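Local coordinates for O-ureido-L-serine synthase (Streptomyces lavendulae, PDB 3X43), which catalyses the pyridoxal-phosphate-dependent addition of hydroxyurea to O-acetyl-L-serine, giving O-ureido-L-serine for D-cycloserine biosynthesis, and also uses sulfide to make L-cysteine, at residues D64-C69 with G136-R141; T250-A255 with T300-G305. All blocks are in the same frame, centred on the assembly; numbering follows the deposited sequence.

The two contacts lie on opposite sides of the chain's centre, about 34 Å apart between centres and about 16 Å at their nearest atoms, and do not touch. They follow in series along the chain: contact 1 closes before contact 2 opens. Contact 1 joins strands 65-68 and 138-139 within the smaller, four-stranded parallel sheet. Contact 2 ties helix 244-258, which follows edge strand 238-242 of the larger, six-stranded mixed sheet, to the loop ahead of helix 312-316. The two therefore probably belong to different domains of the type II PLP fold. Neither touches the cofactor: the side chains of Glu68 and Ser251 are about 11 and 10 Å from it.

Contact 1. Residues D64-C69 with G136-R141; sequences DTIVEC and GWFRAR
Ile66 and Phe138 pair as parallel neighbours where the short edge strand 138-139 joins strand 65-68 of the four-stranded parallel sheet. Phe138 N donates to Thr65 O at 3.0 Å, almost straight at 173°. Phe138 O takes the N-H of Val67, with N and O 2.9 Å apart. Ile66 turns its own backbone bonds the other way, to Arg88 and Val90 on the next strand. Glu68, the last residue of strand 65-68, reaches the chain just after strand 138-139. Its CG is anti to the backbone N (chi1 -173°) and the chain then bends, which carries the carboxylate across to residues 139-141. OE2 accepts Arg141 N at 3.0 Å on its syn side. The same oxygen forms a salt bridge with Arg139 NH2 at 2.7 Å, lying over one face of the guanidinium; the two planes are 68° apart. OE1 is held by Gln142 NE2. Asp129 OD1 on helix 122-135 forms salt bridges with Arg139 NH1 and Arg141 NH1, which probably helps hold both side chains; for Arg139 it is a second carboxylate after Glu68. The apolar contacts fall on both faces of the sheet. Ile66 CG2 meets the Phe138 ring edge in plane, 3.5 Å from CD2. On the other face, Trp137 also packs against Trp314 of a neighbouring subunit. Thr65 CG2 makes a CH-pi contact with this indole, 3.3 Å above the centroid of the five-membered ring.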
ATOM      1  N   ASP B  64      23.299 -22.372  -9.184  1.00 64.58           N
ATOM      2  CA  ASP B  64      22.707 -23.526  -9.859  1.00 65.03           C
ATOM      3  C   ASP B  64      22.055 -23.165 -11.191  1.00 64.71           C
ATOM      4  O   ASP B  64      21.928 -21.986 -11.533  1.00 66.46           O
ATOM      5  CB  ASP B  64      21.667 -24.187  -8.955  1.00 67.42           C
ATOM      6  CG  ASP B  64      22.295 -25.074  -7.906  1.00 69.72           C
ATOM      7  OD1 ASP B  64      21.654 -26.065  -7.493  1.00 70.69           O
ATOM      8  OD2 ASP B  64      23.437 -24.775  -7.500  1.00 71.77           O
ATOM      9  N   THR B  65      21.639 -24.187 -11.936  1.00 62.12           N
ATOM     10  CA  THR B  65      21.000 -23.983 -13.232  1.00 60.25           C
ATOM     11  C   THR B  65      19.590 -24.557 -13.261  1.00 60.68           C
ATOM     12  O   THR B  65      19.325 -25.620 -12.696  1.00 61.16           O
ATOM     13  CB  THR B  65      21.805 -24.639 -14.377  1.00 59.79           C
ATOM     14  OG1 THR B  65      22.980 -23.865 -14.642  1.00 60.63           O
ATOM     15  CG2 THR B  65      20.964 -24.709 -15.651  1.00 58.01           C
ATOM     16  N   ILE B  66      18.692 -23.842 -13.930  1.00 59.01           N
ATOM     17  CA  ILE B  66      17.306 -24.262 -14.057  1.00 57.20           C
ATOM     18  C   ILE B  66      16.965 -24.422 -15.531  1.00 56.55           C
ATOM     19  O   ILE B  66      17.445 -23.660 -16.375  1.00 51.92           O
ATOM     20  CB  ILE B  66      16.342 -23.220 -13.461  1.00 56.29           C
ATOM     21  CG1 ILE B  66      16.827 -22.775 -12.081  1.00 57.02           C
ATOM     22  CG2 ILE B  66      14.951 -23.805 -13.371  1.00 57.23           C
ATOM     23  CD1 ILE B  66      16.277 -21.427 -11.653  1.00 54.50           C
ATOM     24  N   VAL B  67      16.134 -25.417 -15.829  1.00 58.27           N
ATOM     25  CA  VAL B  67      15.701 -25.687 -17.196  1.00 60.63           C
ATOM     26  C   VAL B  67      14.222 -26.033 -17.222  1.00 61.43           C
ATOM     27  O   VAL B  67      13.727 -26.737 -16.342  1.00 59.70           O
ATOM     28  CB  VAL B  67      16.464 -26.877 -17.828  1.00 60.58           C
ATOM     29  CG1 VAL B  67      17.775 -26.399 -18.393  1.00 60.33           C
ATOM     30  CG2 VAL B  67      16.679 -27.982 -16.797  1.00 58.59           C
ATOM     31  N   GLU B  68      13.526 -25.536 -18.238  1.00 64.67           N
ATOM     32  CA  GLU B  68      12.104 -25.803 -18.388  1.00 69.52           C
ATOM     33  C   GLU B  68      11.694 -25.589 -19.835  1.00 72.38           C
ATOM     34  O   GLU B  68      12.412 -24.945 -20.605  1.00 72.11           O
ATOM     35  CB  GLU B  68      11.288 -24.883 -17.477  1.00 70.64           C
ATOM     36  CG  GLU B  68       9.805 -25.216 -17.438  1.00 73.11           C
ATOM     37  CD  GLU B  68       9.467 -26.257 -16.386  1.00 75.56           C
ATOM     38  OE1 GLU B  68       8.267 -26.420 -16.078  1.00 75.50           O
ATOM     39  OE2 GLU B  68      10.397 -26.911 -15.866  1.00 76.21           O
ATOM     40  N   CYS B  69      10.542 -26.141 -20.203  1.00 75.81           N
ATOM     41  CA  CYS B  69      10.030 -25.998 -21.560  1.00 78.93           C
ATOM     42  C   CYS B  69       9.206 -24.720 -21.644  1.00 79.38           C
ATOM     43  O   CYS B  69       8.027 -24.707 -21.289  1.00 78.77           O
ATOM     44  CB  CYS B  69       9.163 -27.204 -21.930  1.00 81.15           C
ATOM     45  SG  CYS B  69       9.067 -27.514 -23.712  1.00 84.50           S
ATOM     46  N   GLY B 136      22.418 -32.598 -13.748  1.00 76.53           N
ATOM     47  CA  GLY B 136      21.870 -32.319 -12.433  1.00 74.52           C
ATOM     48  C   GLY B 136      21.197 -30.963 -12.369  1.00 72.45           C
ATOM     49  O   GLY B 136      21.235 -30.277 -11.346  1.00 72.51           O
ATOM     50  N   TRP B 137      20.581 -30.574 -13.478  1.00 68.81           N
ATOM     51  CA  TRP B 137      19.889 -29.302 -13.560  1.00 65.83           C
ATOM     52  C   TRP B 137      18.526 -29.407 -12.882  1.00 65.59           C
ATOM     53  O   TRP B 137      17.977 -30.503 -12.750  1.00 65.47           O
ATOM     54  CB  TRP B 137      19.736 -28.905 -15.024  1.00 61.20           C
ATOM     55  CG  TRP B 137      20.982 -28.327 -15.602  1.00 55.84           C
ATOM     56  CD1 TRP B 137      22.109 -27.950 -14.921  1.00 55.15           C
ATOM     57  CD2 TRP B 137      21.218 -28.010 -16.977  1.00 53.28           C
ATOM     58  NE1 TRP B 137      23.030 -27.412 -15.792  1.00 52.31           N
ATOM     59  CE2 TRP B 137      22.507 -27.438 -17.059  1.00 53.13           C
ATOM     60  CE3 TRP B 137      20.464 -28.151 -18.148  1.00 51.72           C
ATOM     61  CZ2 TRP B 137      23.058 -27.007 -18.272  1.00 53.38           C
ATOM     62  CZ3 TRP B 137      21.011 -27.722 -19.352  1.00 50.30           C
ATOM     63  CH2 TRP B 137      22.297 -27.157 -19.403  1.00 51.23           C
ATOM     64  N   PHE B 138      17.988 -28.269 -12.449  1.00 65.00           N
ATOM     65  CA  PHE B 138      16.695 -28.232 -11.766  1.00 63.37           C
ATOM     66  C   PHE B 138      15.536 -28.004 -12.729  1.00 63.15           C
ATOM     67  O   PHE B 138      15.616 -27.169 -13.629  1.00 61.75           O
ATOM     68  CB  PHE B 138      16.697 -27.138 -10.686  1.00 62.45           C
ATOM     69  CG  PHE B 138      15.344 -26.883 -10.074  1.00 62.99           C
ATOM     70  CD1 PHE B 138      14.930 -27.593  -8.951  1.00 61.25           C
ATOM     71  CD2 PHE B 138      14.472 -25.953 -10.641  1.00 61.43           C
ATOM     72  CE1 PHE B 138      13.665 -27.386  -8.401  1.00 61.86           C
ATOM     73  CE2 PHE B 138      13.207 -25.739 -10.100  1.00 61.67           C
ATOM     74  CZ  PHE B 138      12.802 -26.459  -8.978  1.00 61.41           C
ATOM     75  N   ARG B 139      14.455 -28.752 -12.521  1.00 64.25           N
ATOM     76  CA  ARG B 139      13.266 -28.645 -13.361  1.00 66.08           C
ATOM     77  C   ARG B 139      12.073 -28.063 -12.588  1.00 64.10           C
ATOM     78  O   ARG B 139      11.668 -28.588 -11.548  1.00 62.01           O
ATOM     79  CB  ARG B 139      12.903 -30.023 -13.928  1.00 68.98           C
ATOM     80  CG  ARG B 139      13.683 -30.406 -15.180  1.00 71.97           C
ATOM     81  CD  ARG B 139      12.823 -30.310 -16.433  1.00 75.72           C
ATOM     82  NE  ARG B 139      11.503 -29.749 -16.156  1.00 80.30           N
ATOM     83  CZ  ARG B 139      10.487 -29.755 -17.014  1.00 80.38           C
ATOM     84  NH1 ARG B 139      10.630 -30.298 -18.217  1.00 77.62           N
ATOM     85  NH2 ARG B 139       9.326 -29.212 -16.668  1.00 80.44           N
ATOM     86  N   ALA B 140      11.515 -26.977 -13.114  1.00 62.58           N
ATOM     87  CA  ALA B 140      10.385 -26.306 -12.484  1.00 61.63           C
ATOM     88  C   ALA B 140       9.158 -27.204 -12.360  1.00 60.17           C
ATOM     89  O   ALA B 140       8.564 -27.311 -11.283  1.00 57.98           O
ATOM     90  CB  ALA B 140      10.035 -25.053 -13.268  1.00 61.99           C
ATOM     91  N   ARG B 141       8.786 -27.848 -13.462  1.00 58.59           N
ATOM     92  CA  ARG B 141       7.623 -28.729 -13.482  1.00 59.21           C
ATOM     93  C   ARG B 141       6.384 -27.890 -13.214  1.00 56.52           C
ATOM     94  O   ARG B 141       5.549 -28.229 -12.377  1.00 55.42           O
ATOM     95  CB  ARG B 141       7.747 -29.824 -12.414  1.00 62.34           C
ATOM     96  CG  ARG B 141       9.120 -30.469 -12.328  1.00 66.32           C
ATOM     97  CD  ARG B 141       9.063 -31.951 -12.676  1.00 72.52           C
ATOM     98  NE  ARG B 141      10.394 -32.494 -12.951  1.00 77.72           N
ATOM     99  CZ  ARG B 141      10.764 -33.038 -14.108  1.00 78.95           C
ATOM    100  NH1 ARG B 141       9.901 -33.118 -15.116  1.00 78.20           N
ATOM    101  NH2 ARG B 141      12.002 -33.494 -14.261  1.00 79.19           N
TER

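Contact 2. Residues T250-A255 with T300-G305; sequences TSRRLA and TFLFDG
Arg252 on helix 244-258 faces Leu302 in a beta turn, with their CA atoms 7.6 Å apart and the turn closed by Phe303 N to Thr300 O at 3.0 Å. The arginine side chain bonds backbone carbonyls of this loop, joining a helix of the larger sheet's domain to the chain before helix 312-316. The Arg252 chain is straight at chi2 but bent at chi3 (-127°), which brings one edge of the guanidinium to the turn. NE (3.0 Å) and NH2 (2.8 Å) both grip Leu302 O side-on. Both come from the same face of that carbonyl, and NH2 stands well above its plane. These bonds and a third to Asp304 O probably limit the guanidinium's rotation. The preceding carbonyl, Phe301 O, is bonded by Arg248 NH1, so two arginines of the helix serve this turn. Their like charges lie close, and the carbonyl oxygens may ease this. Beside this, Leu302 packs on Ile264 of helix 264-279, and its CD2 touches Ser251 OG at 3.8 Å by van der Waals contact. That hydroxyl makes weak hydrogen bonds to Ala262 O and Gly263 O. The third bond, Arg252 NH2 to Asp304 O, is 2.9 Å long and bent to 137° at the hydrogen.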
ATOM      1  N   THR B 250     -12.265  -9.235 -28.030  1.00 39.01           N
ATOM      2  CA  THR B 250     -12.528  -8.607 -26.747  1.00 36.98           C
ATOM      3  C   THR B 250     -11.259  -8.003 -26.137  1.00 37.83           C
ATOM      4  O   THR B 250     -11.317  -6.999 -25.421  1.00 35.87           O
ATOM      5  CB  THR B 250     -13.142  -9.595 -25.771  1.00 35.91           C
ATOM      6  OG1 THR B 250     -14.252 -10.241 -26.398  1.00 38.86           O
ATOM      7  CG2 THR B 250     -13.634  -8.873 -24.534  1.00 37.13           C
ATOM      8  N   SER B 251     -10.112  -8.603 -26.429  1.00 34.41           N
ATOM      9  CA  SER B 251      -8.862  -8.087 -25.906  1.00 36.07           C
ATOM     10  C   SER B 251      -8.614  -6.717 -26.545  1.00 38.02           C
ATOM     11  O   SER B 251      -8.137  -5.778 -25.896  1.00 37.45           O
ATOM     12  CB  SER B 251      -7.728  -9.055 -26.228  1.00 31.41           C
ATOM     13  OG  SER B 251      -6.472  -8.405 -26.190  1.00 40.67           O
ATOM     14  N   ARG B 252      -8.965  -6.610 -27.823  1.00 41.00           N
ATOM     15  CA  ARG B 252      -8.806  -5.371 -28.573  1.00 42.19           C
ATOM     16  C   ARG B 252      -9.743  -4.283 -28.050  1.00 39.76           C
ATOM     17  O   ARG B 252      -9.393  -3.108 -28.052  1.00 42.81           O
ATOM     18  CB  ARG B 252      -9.087  -5.617 -30.057  1.00 43.40           C
ATOM     19  CG  ARG B 252      -7.899  -5.383 -30.958  1.00 51.58           C
ATOM     20  CD  ARG B 252      -8.262  -5.675 -32.405  1.00 58.10           C
ATOM     21  NE  ARG B 252      -7.327  -6.609 -33.030  1.00 61.82           N
ATOM     22  CZ  ARG B 252      -7.612  -7.352 -34.096  1.00 62.19           C
ATOM     23  NH1 ARG B 252      -8.810  -7.275 -34.665  1.00 61.65           N
ATOM     24  NH2 ARG B 252      -6.696  -8.167 -34.599  1.00 62.21           N
ATOM     25  N   ARG B 253     -10.934  -4.677 -27.614  1.00 38.87           N
ATOM     26  CA  ARG B 253     -11.911  -3.727 -27.082  1.00 40.68           C
ATOM     27  C   ARG B 253     -11.459  -3.174 -25.729  1.00 39.42           C
ATOM     28  O   ARG B 253     -11.592  -1.978 -25.448  1.00 40.60           O
ATOM     29  CB  ARG B 253     -13.270  -4.407 -26.904  1.00 38.06           C
ATOM     30  CG  ARG B 253     -14.109  -4.477 -28.154  1.00 41.45           C
ATOM     31  CD  ARG B 253     -15.469  -5.084 -27.840  1.00 37.95           C
ATOM     32  NE  ARG B 253     -16.267  -4.173 -27.029  1.00 36.62           N
ATOM     33  CZ  ARG B 253     -17.302  -4.555 -26.294  1.00 37.44           C
ATOM     34  NH1 ARG B 253     -17.658  -5.831 -26.274  1.00 40.12           N
ATOM     35  NH2 ARG B 253     -17.985  -3.664 -25.586  1.00 36.90           N
ATOM     36  N   LEU B 254     -10.955  -4.068 -24.887  1.00 37.29           N
ATOM     37  CA  LEU B 254     -10.478  -3.714 -23.559  1.00 36.15           C
ATOM     38  C   LEU B 254      -9.446  -2.598 -23.693  1.00 34.88           C
ATOM     39  O   LEU B 254      -9.412  -1.655 -22.893  1.00 33.35           O
ATOM     40  CB  LEU B 254      -9.817  -4.936 -22.907  1.00 39.78           C
ATOM     41  CG  LEU B 254     -10.374  -5.573 -21.632  1.00 40.85           C
ATOM     42  CD1 LEU B 254      -9.291  -6.455 -21.039  1.00 42.73           C
ATOM     43  CD2 LEU B 254     -10.794  -4.528 -20.629  1.00 37.13           C
ATOM     44  N   ALA B 255      -8.605  -2.721 -24.715  1.00 31.00           N
ATOM     45  CA  ALA B 255      -7.552  -1.758 -24.964  1.00 29.66           C
ATOM     46  C   ALA B 255      -8.081  -0.436 -25.467  1.00 29.83           C
ATOM     47  O   ALA B 255      -7.788   0.604 -24.895  1.00 29.63           O
ATOM     48  CB  ALA B 255      -6.540  -2.325 -25.967  1.00 26.22           C
ATOM     49  N   THR B 300       1.280 -11.608 -33.419  1.00 54.22           N
ATOM     50  CA  THR B 300       0.378 -12.749 -33.344  1.00 53.67           C
ATOM     51  C   THR B 300      -0.978 -12.372 -33.920  1.00 53.10           C
ATOM     52  O   THR B 300      -1.168 -11.251 -34.387  1.00 52.85           O
ATOM     53  CB  THR B 300       0.193 -13.223 -31.892  1.00 54.94           C
ATOM     54  OG1 THR B 300      -0.451 -12.194 -31.132  1.00 52.84           O
ATOM     55  CG2 THR B 300       1.543 -13.552 -31.266  1.00 52.96           C
ATOM     56  N   PHE B 301      -1.930 -13.296 -33.872  1.00 52.26           N
ATOM     57  CA  PHE B 301      -3.237 -13.022 -34.444  1.00 53.30           C
ATOM     58  C   PHE B 301      -4.050 -11.959 -33.708  1.00 53.13           C
ATOM     59  O   PHE B 301      -5.169 -11.631 -34.110  1.00 54.05           O
ATOM     60  CB  PHE B 301      -3.997 -14.352 -34.628  1.00 53.04           C
ATOM     61  CG  PHE B 301      -5.213 -14.521 -33.761  1.00 52.45           C
ATOM     62  CD1 PHE B 301      -6.482 -14.561 -34.334  1.00 51.42           C
ATOM     63  CD2 PHE B 301      -5.091 -14.736 -32.394  1.00 51.61           C
ATOM     64  CE1 PHE B 301      -7.612 -14.822 -33.562  1.00 51.97           C
ATOM     65  CE2 PHE B 301      -6.219 -14.999 -31.612  1.00 52.19           C
ATOM     66  CZ  PHE B 301      -7.481 -15.045 -32.198  1.00 50.26           C
ATOM     67  N   LEU B 302      -3.473 -11.400 -32.646  1.00 52.36           N
ATOM     68  CA  LEU B 302      -4.140 -10.343 -31.889  1.00 51.74           C
ATOM     69  C   LEU B 302      -4.006  -9.056 -32.692  1.00 51.07           C
ATOM     70  O   LEU B 302      -4.770  -8.113 -32.508  1.00 49.07           O
ATOM     71  CB  LEU B 302      -3.487 -10.153 -30.518  1.00 51.57           C
ATOM     72  CG  LEU B 302      -4.208  -9.351 -29.417  1.00 52.08           C
ATOM     73  CD1 LEU B 302      -3.435  -8.075 -29.152  1.00 50.15           C
ATOM     74  CD2 LEU B 302      -5.653  -9.035 -29.799  1.00 48.83           C
ATOM     75  N   PHE B 303      -3.023  -9.024 -33.585  1.00 52.58           N
ATOM     76  CA  PHE B 303      -2.798  -7.852 -34.420  1.00 54.64           C
ATOM     77  C   PHE B 303      -2.992  -8.154 -35.907  1.00 57.02           C
ATOM     78  O   PHE B 303      -2.464  -7.459 -36.776  1.00 56.97           O
ATOM     79  CB  PHE B 303      -1.403  -7.287 -34.158  1.00 51.65           C
ATOM     80  CG  PHE B 303      -1.358  -6.346 -32.994  1.00 49.91           C
ATOM     81  CD1 PHE B 303      -1.299  -6.836 -31.692  1.00 49.02           C
ATOM     82  CD2 PHE B 303      -1.429  -4.973 -33.194  1.00 48.77           C
ATOM     83  CE1 PHE B 303      -1.318  -5.970 -30.603  1.00 50.19           C
ATOM     84  CE2 PHE B 303      -1.450  -4.096 -32.116  1.00 49.49           C
ATOM     85  CZ  PHE B 303      -1.396  -4.596 -30.813  1.00 49.52           C
ATOM     86  N   ASP B 304      -3.760  -9.203 -36.185  1.00 60.40           N
ATOM     87  CA  ASP B 304      -4.058  -9.594 -37.554  1.00 62.93           C
ATOM     88  C   ASP B 304      -5.258  -8.776 -38.012  1.00 64.17           C
ATOM     89  O   ASP B 304      -6.323  -8.808 -37.387  1.00 62.77           O
ATOM     90  CB  ASP B 304      -4.395 -11.086 -37.628  1.00 64.21           C
ATOM     91  CG  ASP B 304      -3.156 -11.961 -37.709  1.00 65.11           C
ATOM     92  OD1 ASP B 304      -3.303 -13.203 -37.699  1.00 67.41           O
ATOM     93  OD2 ASP B 304      -2.036 -11.407 -37.783  1.00 66.49           O
ATOM     94  N   GLY B 305      -5.078  -8.040 -39.103  1.00 65.16           N
ATOM     95  CA  GLY B 305      -6.156  -7.222 -39.616  1.00 65.11           C
ATOM     96  C   GLY B 305      -6.113  -5.828 -39.032  1.00 65.95           C
ATOM     97  O   GLY B 305      -7.126  -5.129 -39.028  1.00 67.29           O
TER